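Local structure of conserved exported protein (Bacteroides fragilis, 3CLW) at residues A[16-21]-A[305-310]; A[293-298]-A[347-352]; A[74-79]-A[89-94]; A[24-29]-A[68-73]. The protein is of unknown function but probably hydrolyses O-glycosidic bonds with a TIM-barrel domain of the glycoside hydrolase 30 family. All coordinates share one frame; numbering follows the deposited sequence.

Interaction 1 (A[16-21]-A[305-310])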
# COMPACT_ATOMS: atom_id res chain seq x y z
N TYR A 16 2.86 12.19 -17.01
CA TYR A 16 2.40 12.50 -15.65
C TYR A 16 3.42 12.12 -14.57
O TYR A 16 4.61 12.42 -14.71
CB TYR A 16 1.02 11.89 -15.41
CG TYR A 16 0.07 12.30 -16.51
CD1 TYR A 16 -0.42 13.61 -16.59
CD2 TYR A 16 -0.30 11.40 -17.50
CE1 TYR A 16 -1.29 14.00 -17.62
CE2 TYR A 16 -1.14 11.77 -18.53
CZ TYR A 16 -1.63 13.06 -18.59
OH TYR A 16 -2.48 13.40 -19.62
N GLN A 17 2.95 11.48 -13.49
CA GLN A 17 3.79 11.16 -12.31
C GLN A 17 4.81 10.04 -12.60
O GLN A 17 4.63 9.24 -13.51
CB GLN A 17 2.94 10.80 -11.07
CG GLN A 17 2.38 9.33 -11.04
CD GLN A 17 1.09 9.15 -11.80
OE1 GLN A 17 0.76 9.95 -12.69
NE2 GLN A 17 0.32 8.12 -11.45
N GLU A 18 5.89 10.04 -11.82
CA GLU A 18 6.83 8.95 -11.75
C GLU A 18 6.28 7.86 -10.80
O GLU A 18 5.72 8.19 -9.76
CB GLU A 18 8.15 9.49 -11.21
CG GLU A 18 9.29 8.48 -11.09
CD GLU A 18 10.53 9.11 -10.42
OE1 GLU A 18 10.38 9.77 -9.36
OE2 GLU A 18 11.64 8.94 -10.97
N ILE A 19 6.43 6.59 -11.18
CA ILE A 19 6.03 5.47 -10.31
C ILE A 19 7.14 5.14 -9.31
O ILE A 19 8.30 4.96 -9.70
CB ILE A 19 5.68 4.18 -11.10
CG1 ILE A 19 4.64 4.44 -12.20
CG2 ILE A 19 5.21 3.07 -10.15
CD1 ILE A 19 3.24 4.78 -11.66
N ASP A 20 6.79 5.09 -8.03
CA ASP A 20 7.71 4.66 -6.98
C ASP A 20 7.64 3.14 -6.79
O ASP A 20 8.65 2.47 -6.91
CB ASP A 20 7.40 5.38 -5.66
CG ASP A 20 7.66 6.89 -5.72
OD1 ASP A 20 8.52 7.32 -6.51
OD2 ASP A 20 7.01 7.65 -4.98
N ASN A 21 6.47 2.60 -6.46
CA ASN A 21 6.34 1.16 -6.14
C ASN A 21 4.91 0.70 -6.07
O ASN A 21 3.98 1.51 -6.13
CB ASN A 21 6.99 0.83 -4.78
CG ASN A 21 6.35 1.61 -3.60
OD1 ASN A 21 5.26 1.26 -3.12
ND2 ASN A 21 7.04 2.65 -3.12
N ASN A 305 5.59 20.17 -6.24
CA ASN A 305 5.72 18.89 -6.94
C ASN A 305 5.60 17.72 -5.94
O ASN A 305 6.31 16.72 -6.05
CB ASN A 305 7.03 18.83 -7.74
CG ASN A 305 6.97 17.86 -8.92
OD1 ASN A 305 5.91 17.64 -9.52
ND2 ASN A 305 8.12 17.29 -9.29
N THR A 306 4.72 17.85 -4.96
CA THR A 306 4.52 16.85 -3.93
C THR A 306 3.83 15.64 -4.52
O THR A 306 2.87 15.77 -5.24
CB THR A 306 3.75 17.43 -2.74
OG1 THR A 306 4.51 18.53 -2.23
CG2 THR A 306 3.51 16.40 -1.62
N LYS A 307 4.38 14.47 -4.23
CA LYS A 307 3.76 13.20 -4.62
C LYS A 307 2.55 12.80 -3.74
O LYS A 307 2.36 13.30 -2.62
CB LYS A 307 4.80 12.08 -4.62
CG LYS A 307 5.81 12.14 -5.77
CD LYS A 307 6.87 11.12 -5.57
CE LYS A 307 7.74 11.03 -6.80
NZ LYS A 307 8.78 9.96 -6.67
N PHE A 308 1.74 11.89 -4.27
CA PHE A 308 0.77 11.18 -3.47
C PHE A 308 1.06 9.65 -3.45
O PHE A 308 1.46 9.10 -4.45
CB PHE A 308 -0.66 11.46 -3.98
CG PHE A 308 -1.71 10.76 -3.16
CD1 PHE A 308 -2.00 11.20 -1.88
CD2 PHE A 308 -2.36 9.65 -3.66
CE1 PHE A 308 -2.95 10.55 -1.11
CE2 PHE A 308 -3.29 8.98 -2.91
CZ PHE A 308 -3.60 9.42 -1.63
N TRP A 309 0.86 9.02 -2.29
CA TRP A 309 0.91 7.55 -2.13
C TRP A 309 -0.38 7.07 -1.49
O TRP A 309 -0.82 7.58 -0.43
CB TRP A 309 2.07 7.12 -1.23
CG TRP A 309 3.44 6.98 -1.87
CD1 TRP A 309 3.86 7.53 -3.07
CD2 TRP A 309 4.57 6.26 -1.34
NE1 TRP A 309 5.17 7.18 -3.31
CE2 TRP A 309 5.63 6.41 -2.26
CE3 TRP A 309 4.79 5.50 -0.16
CZ2 TRP A 309 6.88 5.84 -2.06
CZ3 TRP A 309 6.06 4.94 0.04
CH2 TRP A 309 7.08 5.11 -0.91
N ALA A 310 -1.03 6.11 -2.15
CA ALA A 310 -2.13 5.38 -1.51
C ALA A 310 -1.42 4.27 -0.70
O ALA A 310 -0.74 3.40 -1.26
CB ALA A 310 -3.12 4.84 -2.56

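Interaction 2 (A[293-298]-A[347-352])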
# COMPACT_ATOMS: atom_id res chain seq x y z
N ASN A 293 -9.90 13.09 -7.59
CA ASN A 293 -9.68 14.32 -8.38
C ASN A 293 -9.36 15.50 -7.48
O ASN A 293 -8.49 16.29 -7.77
CB ASN A 293 -10.89 14.65 -9.24
CG ASN A 293 -10.86 13.94 -10.59
OD1 ASN A 293 -9.78 13.70 -11.15
ND2 ASN A 293 -12.04 13.62 -11.13
N ARG A 294 -10.05 15.59 -6.35
CA ARG A 294 -9.80 16.67 -5.41
C ARG A 294 -8.36 16.64 -4.87
O ARG A 294 -7.73 17.70 -4.73
CB ARG A 294 -10.80 16.64 -4.27
CG ARG A 294 -10.92 18.01 -3.62
CD ARG A 294 -11.85 17.98 -2.47
NE ARG A 294 -11.72 19.19 -1.67
CZ ARG A 294 -12.35 19.41 -0.53
NH1 ARG A 294 -13.19 18.52 -0.05
NH2 ARG A 294 -12.15 20.56 0.12
N ILE A 295 -7.85 15.44 -4.60
CA ILE A 295 -6.50 15.26 -4.08
C ILE A 295 -5.51 15.90 -5.04
O ILE A 295 -4.70 16.74 -4.63
CB ILE A 295 -6.12 13.76 -3.87
CG1 ILE A 295 -7.02 13.11 -2.78
CG2 ILE A 295 -4.64 13.63 -3.55
CD1 ILE A 295 -6.73 11.62 -2.55
N HIS A 296 -5.57 15.49 -6.30
CA HIS A 296 -4.68 16.01 -7.31
C HIS A 296 -4.83 17.54 -7.54
O HIS A 296 -3.83 18.24 -7.69
CB HIS A 296 -4.86 15.27 -8.62
CG HIS A 296 -3.90 15.68 -9.67
ND1 HIS A 296 -2.54 15.69 -9.46
CD2 HIS A 296 -4.09 16.14 -10.93
CE1 HIS A 296 -1.93 16.11 -10.56
NE2 HIS A 296 -2.85 16.40 -11.46
N LYS A 297 -6.06 18.03 -7.55
CA LYS A 297 -6.34 19.46 -7.71
C LYS A 297 -5.65 20.25 -6.59
O LYS A 297 -4.83 21.12 -6.87
CB LYS A 297 -7.85 19.74 -7.75
CG LYS A 297 -8.24 21.20 -8.17
CD LYS A 297 -9.36 21.78 -7.27
CE LYS A 297 -10.54 20.80 -7.05
NZ LYS A 297 -11.54 21.14 -5.92
N GLU A 298 -5.95 19.92 -5.33
CA GLU A 298 -5.39 20.65 -4.18
C GLU A 298 -3.91 20.42 -4.02
O GLU A 298 -3.17 21.35 -3.75
CB GLU A 298 -6.05 20.27 -2.86
CG GLU A 298 -7.56 20.32 -2.82
CD GLU A 298 -8.13 21.66 -3.11
OE1 GLU A 298 -9.35 21.73 -3.40
OE2 GLU A 298 -7.35 22.65 -3.05
N THR A 347 -4.57 7.39 -11.96
CA THR A 347 -4.95 8.29 -13.04
C THR A 347 -5.67 9.56 -12.57
O THR A 347 -5.62 10.55 -13.25
CB THR A 347 -5.83 7.58 -14.10
OG1 THR A 347 -7.03 7.13 -13.47
CG2 THR A 347 -5.10 6.40 -14.72
N LEU A 348 -6.37 9.51 -11.44
CA LEU A 348 -7.07 10.67 -10.93
C LEU A 348 -6.28 11.36 -9.82
O LEU A 348 -6.09 12.56 -9.87
CB LEU A 348 -8.49 10.32 -10.47
CG LEU A 348 -9.43 9.72 -11.52
CD1 LEU A 348 -10.86 9.79 -11.02
CD2 LEU A 348 -9.29 10.41 -12.86
N ALA A 349 -5.80 10.59 -8.84
CA ALA A 349 -5.02 11.13 -7.74
C ALA A 349 -3.54 11.22 -8.10
O ALA A 349 -2.75 11.75 -7.32
CB ALA A 349 -5.24 10.33 -6.47
N ASN A 350 -3.19 10.73 -9.30
CA ASN A 350 -1.81 10.67 -9.79
C ASN A 350 -0.84 10.05 -8.79
O ASN A 350 0.28 10.55 -8.60
CB ASN A 350 -1.33 12.07 -10.23
CG ASN A 350 -1.85 12.47 -11.61
OD1 ASN A 350 -1.08 12.83 -12.50
ND2 ASN A 350 -3.14 12.43 -11.79
N ALA A 351 -1.27 8.96 -8.14
CA ALA A 351 -0.49 8.40 -7.05
C ALA A 351 0.82 7.88 -7.58
O ALA A 351 0.84 7.26 -8.64
CB ALA A 351 -1.26 7.28 -6.37
N SER A 352 1.92 8.09 -6.85
CA SER A 352 3.18 7.43 -7.23
C SER A 352 3.39 6.02 -6.69
O SER A 352 4.37 5.36 -7.05
CB SER A 352 4.41 8.31 -6.91
OG SER A 352 4.51 9.39 -7.83

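Interaction 3 (A[74-79]-A[89-94])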
# COMPACT_ATOMS: atom_id res chain seq x y z
N ALA A 74 6.09 -2.32 18.92
CA ALA A 74 5.98 -1.33 19.99
C ALA A 74 5.97 -2.09 21.31
O ALA A 74 5.89 -1.48 22.38
CB ALA A 74 4.68 -0.52 19.81
N GLY A 75 6.05 -3.42 21.22
CA GLY A 75 6.23 -4.27 22.39
C GLY A 75 4.97 -4.64 23.14
O GLY A 75 5.01 -4.93 24.34
N SER A 76 3.83 -4.64 22.47
CA SER A 76 2.64 -5.11 23.12
C SER A 76 2.77 -6.61 23.49
O SER A 76 2.05 -7.11 24.34
CB SER A 76 1.42 -4.88 22.22
OG SER A 76 1.62 -5.42 20.94
N TYR A 77 3.72 -7.31 22.88
CA TYR A 77 4.00 -8.68 23.26
C TYR A 77 4.74 -8.78 24.60
O TYR A 77 4.31 -9.51 25.48
CB TYR A 77 4.77 -9.43 22.15
CG TYR A 77 5.20 -10.82 22.57
CD1 TYR A 77 4.31 -11.89 22.46
CD2 TYR A 77 6.48 -11.07 23.10
CE1 TYR A 77 4.67 -13.18 22.85
CE2 TYR A 77 6.84 -12.33 23.50
CZ TYR A 77 5.92 -13.41 23.37
OH TYR A 77 6.27 -14.72 23.76
N GLU A 78 5.87 -8.07 24.76
CA GLU A 78 6.55 -8.04 26.08
C GLU A 78 5.63 -7.50 27.19
O GLU A 78 5.77 -7.88 28.33
CB GLU A 78 7.82 -7.17 26.05
CG GLU A 78 9.00 -7.71 25.24
CD GLU A 78 8.95 -7.28 23.78
OE1 GLU A 78 7.86 -6.87 23.29
OE2 GLU A 78 10.02 -7.35 23.12
N ASN A 79 4.72 -6.59 26.84
CA ASN A 79 3.91 -5.86 27.81
C ASN A 79 2.54 -6.51 27.94
O ASN A 79 1.61 -5.89 28.44
CB ASN A 79 3.71 -4.41 27.34
CG ASN A 79 3.20 -3.49 28.43
OD1 ASN A 79 3.63 -3.55 29.57
ND2 ASN A 79 2.33 -2.58 28.06
N TRP A 89 -2.22 -12.82 17.71
CA TRP A 89 -1.83 -12.50 16.34
C TRP A 89 -1.20 -11.09 16.21
O TRP A 89 -0.23 -10.89 15.47
CB TRP A 89 -3.06 -12.53 15.44
CG TRP A 89 -3.50 -13.89 14.96
CD1 TRP A 89 -4.63 -14.57 15.34
CD2 TRP A 89 -2.83 -14.70 13.99
NE1 TRP A 89 -4.70 -15.78 14.66
CE2 TRP A 89 -3.61 -15.88 13.82
CE3 TRP A 89 -1.65 -14.56 13.24
CZ2 TRP A 89 -3.25 -16.89 12.93
CZ3 TRP A 89 -1.29 -15.56 12.35
CH2 TRP A 89 -2.09 -16.71 12.21
N ASN A 90 -1.79 -10.13 16.92
CA ASN A 90 -1.59 -8.71 16.63
C ASN A 90 -0.63 -8.00 17.57
O ASN A 90 -0.42 -6.80 17.43
CB ASN A 90 -2.93 -7.99 16.62
CG ASN A 90 -3.84 -8.48 15.50
OD1 ASN A 90 -3.46 -9.31 14.70
ND2 ASN A 90 -5.04 -7.96 15.46
N ARG A 91 -0.07 -8.76 18.51
CA ARG A 91 0.97 -8.27 19.41
C ARG A 91 2.30 -8.24 18.68
O ARG A 91 2.54 -9.05 17.78
CB ARG A 91 1.09 -9.19 20.64
CG ARG A 91 0.04 -8.90 21.70
CD ARG A 91 -0.03 -10.02 22.74
NE ARG A 91 -1.26 -9.92 23.50
CZ ARG A 91 -1.95 -10.96 23.97
NH1 ARG A 91 -1.56 -12.23 23.77
NH2 ARG A 91 -3.05 -10.72 24.64
N THR A 92 3.16 -7.30 19.07
CA THR A 92 4.49 -7.14 18.45
C THR A 92 5.56 -7.12 19.52
O THR A 92 5.33 -6.60 20.62
CB THR A 92 4.61 -5.80 17.62
OG1 THR A 92 4.55 -4.66 18.49
CG2 THR A 92 3.49 -5.67 16.62
N GLU A 93 6.73 -7.66 19.21
CA GLU A 93 7.88 -7.41 20.04
C GLU A 93 8.41 -5.98 19.86
O GLU A 93 7.94 -5.23 19.00
CB GLU A 93 8.99 -8.42 19.71
CG GLU A 93 8.58 -9.87 19.95
CD GLU A 93 9.64 -10.82 19.54
OE1 GLU A 93 9.83 -11.01 18.33
OE2 GLU A 93 10.32 -11.34 20.44
N CYS A 94 9.37 -5.57 20.69
CA CYS A 94 10.02 -4.28 20.50
C CYS A 94 11.52 -4.51 20.61
O CYS A 94 12.00 -5.12 21.58
CB CYS A 94 9.54 -3.23 21.54
SG CYS A 94 10.10 -1.55 21.20

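Interaction 4 (A[24-29]-A[68-73])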
# COMPACT_ATOMS: atom_id res chain seq x y z
N ALA A 24 2.99 -3.98 -0.13
CA ALA A 24 2.05 -4.55 0.83
C ALA A 24 2.74 -4.58 2.18
O ALA A 24 3.90 -4.21 2.29
CB ALA A 24 1.60 -5.97 0.40
N SER A 25 2.04 -5.07 3.19
CA SER A 25 2.48 -4.94 4.56
C SER A 25 2.74 -6.32 5.19
O SER A 25 2.04 -7.29 4.91
CB SER A 25 1.39 -4.16 5.31
OG SER A 25 1.75 -3.91 6.63
N ASP A 26 3.77 -6.39 6.04
CA ASP A 26 4.10 -7.60 6.80
C ASP A 26 3.31 -7.79 8.12
O ASP A 26 3.61 -8.68 8.92
CB ASP A 26 5.60 -7.60 7.08
CG ASP A 26 5.99 -6.75 8.29
OD1 ASP A 26 5.16 -5.98 8.82
OD2 ASP A 26 7.16 -6.89 8.72
N ALA A 27 2.33 -6.92 8.37
CA ALA A 27 1.82 -6.75 9.74
C ALA A 27 1.16 -8.03 10.28
O ALA A 27 0.46 -8.75 9.52
CB ALA A 27 0.86 -5.61 9.79
N TRP A 28 1.41 -8.31 11.57
CA TRP A 28 0.69 -9.33 12.33
C TRP A 28 1.07 -10.76 11.99
O TRP A 28 1.59 -11.46 12.85
CB TRP A 28 -0.82 -9.14 12.24
CG TRP A 28 -1.30 -7.82 12.73
CD1 TRP A 28 -0.63 -6.90 13.53
CD2 TRP A 28 -2.58 -7.23 12.44
NE1 TRP A 28 -1.43 -5.79 13.74
CE2 TRP A 28 -2.63 -5.98 13.09
CE3 TRP A 28 -3.70 -7.67 11.72
CZ2 TRP A 28 -3.74 -5.15 13.02
CZ3 TRP A 28 -4.84 -6.83 11.68
CH2 TRP A 28 -4.84 -5.60 12.31
N ARG A 29 0.86 -11.16 10.74
CA ARG A 29 0.94 -12.57 10.33
C ARG A 29 2.29 -13.08 9.87
O ARG A 29 2.65 -14.23 10.13
CB ARG A 29 -0.21 -12.88 9.35
CG ARG A 29 -1.52 -12.48 10.03
CD ARG A 29 -2.75 -12.80 9.27
NE ARG A 29 -3.20 -11.69 8.44
CZ ARG A 29 -4.12 -10.79 8.76
NH1 ARG A 29 -4.70 -10.74 9.95
NH2 ARG A 29 -4.45 -9.90 7.85
N TRP A 68 8.20 -2.99 0.36
CA TRP A 68 7.64 -3.90 1.40
C TRP A 68 7.52 -3.10 2.69
O TRP A 68 8.50 -2.45 3.09
CB TRP A 68 8.53 -5.13 1.61
CG TRP A 68 8.03 -6.19 2.62
CD1 TRP A 68 8.70 -6.65 3.74
CD2 TRP A 68 6.83 -6.96 2.54
NE1 TRP A 68 7.99 -7.64 4.35
CE2 TRP A 68 6.83 -7.86 3.64
CE3 TRP A 68 5.73 -6.96 1.65
CZ2 TRP A 68 5.75 -8.75 3.89
CZ3 TRP A 68 4.67 -7.86 1.89
CH2 TRP A 68 4.69 -8.73 3.01
N ARG A 69 6.34 -3.11 3.30
CA ARG A 69 6.15 -2.32 4.51
C ARG A 69 6.34 -3.21 5.76
O ARG A 69 5.61 -4.19 5.96
CB ARG A 69 4.79 -1.63 4.53
CG ARG A 69 4.54 -0.62 3.39
CD ARG A 69 3.08 -0.11 3.38
NE ARG A 69 2.69 0.47 4.67
CZ ARG A 69 2.73 1.77 4.97
NH1 ARG A 69 3.11 2.70 4.08
NH2 ARG A 69 2.36 2.15 6.19
N VAL A 70 7.33 -2.85 6.58
CA VAL A 70 7.67 -3.58 7.80
C VAL A 70 7.14 -2.87 9.07
O VAL A 70 7.45 -1.70 9.32
CB VAL A 70 9.21 -3.80 7.86
CG1 VAL A 70 9.64 -4.47 9.19
CG2 VAL A 70 9.64 -4.62 6.67
N ASN A 71 6.33 -3.59 9.84
CA ASN A 71 5.79 -3.09 11.11
C ASN A 71 6.83 -3.23 12.22
O ASN A 71 7.06 -4.32 12.76
CB ASN A 71 4.51 -3.87 11.50
CG ASN A 71 3.80 -3.28 12.73
OD1 ASN A 71 3.11 -3.99 13.45
ND2 ASN A 71 3.99 -2.01 12.99
N ILE A 72 7.45 -2.10 12.55
CA ILE A 72 8.35 -2.03 13.68
C ILE A 72 7.49 -2.08 14.94
O ILE A 72 6.60 -1.24 15.15
CB ILE A 72 9.22 -0.75 13.61
CG1 ILE A 72 10.09 -0.77 12.33
CG2 ILE A 72 10.07 -0.61 14.85
CD1 ILE A 72 11.03 -1.98 12.18
N GLY A 73 7.71 -3.12 15.73
CA GLY A 73 6.92 -3.37 16.93
C GLY A 73 7.10 -2.38 18.08
O GLY A 73 8.15 -1.76 18.23
O HOH W 1 0.86 -1.12 6.41
O HOH W 2 8.79 -8.51 7.01
O HOH W 3 2.96 -6.73 13.13

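Interaction 1 (A[16-21]-A[305-310])
The ammonium group of K307 sits between two carboxylates of 16-21, those of E18 and D20. Its NZ lies 2.7 Å from D20 OD1, meeting the syn lone pair of that oxygen, and 3.1 Å from E18 OE1, which it approaches on the anti side and 20° out of the carboxylate plane. Both pairs are salt bridges. A lysine suits the place because its chain, fully extended beyond CG, carries NZ across to the two carboxylates. The other oxygen of D20 faces the indole of W309: NE1 donates to the anti lone pair of OD2, which lies almost in the ring plane. The 2.5 Å between W309 NE1 and D20 OD2 is unusually short, and its exact value is doubtful. Carboxylate and ring are turned 62° against each other, and a chi1 of -66° swings the D20 carboxylate toward both K307 and W309. Farther along the indole, N21 ND2 comes within 3.3 Å of CH2 of W309, the amide standing nearly perpendicular to the ring, while N21 OD1 bonds to Q355. Around this first shell, strand 353-356 runs between 6-25 and 307-310 and pairs with both, S352 bonds to E18 O and to the backbone of D20, and Y180 and F271 meet W309 edge-to-face. The contact thus crosses over one barrel strand by side chains alone. With a cation on one oxygen and an indole N-H on the other, D20 would be expected to remain ionised and restricted in rotation.

Interaction 2 (A[293-298]-A[347-352])
H296, on helix 285-300, lays its imidazole flat against the side-chain amide of N350. The two planes are only 3° apart, and N350 ND2 hangs 3.8 Å above the imidazole plane, over the ring centre. Along the overlap H296 CE1 is 3.8 Å from N350 CG, so the whole amide, and not one atom of it, shares the face. The histidine reaches across because its CG is anti to the backbone N (chi1 -175°), which carries the ring off the helix toward the turn. Asparagine is well suited to the other side: N350 is the first residue after helix 328-347 to leave helical angles and does so with positive phi (50°), a conformation that this residue tolerates better than most. Its OD1 also has a weak hydrogen bond to R409, which may help to orient the amide. Nearer the helix axis, H296 CB packs 3.2 Å from the carbonyl oxygen L348 O. One turn earlier, N293 and L348 cross at a slant: N293 OD1 rests 3.7 Å from both CB and CD2 of L348, while the ND2 of the same amide bonds to D420. The small A349 lets the turn come near the helix, its CA 4.9 Å from H296 CA. On the buried side I295 CD1 lies 4.4 Å from A349 CB, and I295 goes on to F308 of strand 307-310. No hydrogen bond links the two segments. The helix is therefore held to the turn by shape, dispersion and stacking, while the amides of N350 and N293 bond elsewhere.

Interaction 3 (A[74-79]-A[89-94])
T92 and S76 each bring a hydroxyl to the other segment's backbone. T92 OG1 lies between its backbone N and carbonyl carbon (chi1 67°), the rotamer that carries it to A74 N at 2.8 Å; S76 OG takes the same rotamer (chi1 52°) and accepts T92 N at 3.1 Å. Small hydroxyl residues suit both positions, since each oxygen also bonds to E198 OE1, so one carboxylate gathers the two. The carbonyl of T92 in turn receives Y77 N at 2.9 Å, the donor standing well above the carbonyl plane. Both segments belong to the long loop between strand 68-71 and helix 108-119. It leaves the C-terminal end of a barrel strand, the rim on which TIM-barrel enzymes carry their active sites. Glycine suits position 75 twice over: its phi is positive, and a beta carbon on G75 would clash with C94 CB, only about 3.0 Å away. E78 bends sharply at chi2 (89°), folding its carboxylate back so that OE2 meets C94 N on the syn side at 3.1 Å, in a nearly straight bond; K106 adds a salt bridge to the same oxygen. Y77 runs alongside E93, both pointing the same way, with Y77 CD2 4.0 Å from E93 CG, while E93 OE1 turns to Q107 N. R91 packs its aliphatic stem on the S76 backbone, its CG 3.8 Å from S76 O, and its NE bonds to V85 O.

Interaction 4 (A[24-29]-A[68-73])
D26 enters from the end of strand 6-25 and reaches across V70 to N71. Its CB lies 3.4 Å from W68 CZ2, and the indole face also underlies S25 C and D26 N, so the tryptophan forms a flat floor for the backbone here. At CG the chain turns into the crowded position between backbone N and carbonyl carbon (chi1 82°), which aims the carboxylate along strand 68-71. OD1 accepts N71 N at 2.8 Å, from the syn side but 32° out of the carboxylate plane. OD2 rests 3.5 Å from V70 CG1 and bonds to Q110; a water links it to W68 NE1. Aspartate fits because one oxygen continues the strand pairing while the other satisfies buried polar groups. The backbone supplies the preceding steps: R69 N donates to A24 O and D26 N to R69 O, both at 2.9 Å, the parallel pattern that brackets R69 opposite S25. A second water joins S25 OG to R69 NE, and a third joins W28 N to N71 OD1. Beyond them R69 bridges to E231, bonds to Q355 and lies against F128 in a cation-pi contact, its guanidinium joining residues of several barrel strands. The pairing helps to close the TIM barrel: 68-71 has strand 125-128 on its other edge, S25 makes backbone bonds to W357 just past strand 353-356, and outside, W68 and V70 pack on helix 108-119, with F50 of helix 39-50 edge-to-face to W68.

In the fold
Interactions 1 and 4 both use strand 6-25, at different points along it, their centres about 22 Å apart. Interaction 4 is fully buried and is the one with strand-to-strand backbone bonds; interaction 1, only partly buried, relies on charged side chains. Interaction 2, also partly buried, touches interaction 1 through S352, so the turn after helix 328-347 meets the start of the barrel wall. Its stacking and apolar packing contrast with the salt bridges beside it. Interaction 3, on the far side of the chain's centre from interactions 1 and 2, is buried although distant from that centre; it extends interaction 4 outward, T92 packing on G73 and N90 on W28, and stabilises a loop through backbone N-H groups held largely by side-chain oxygens.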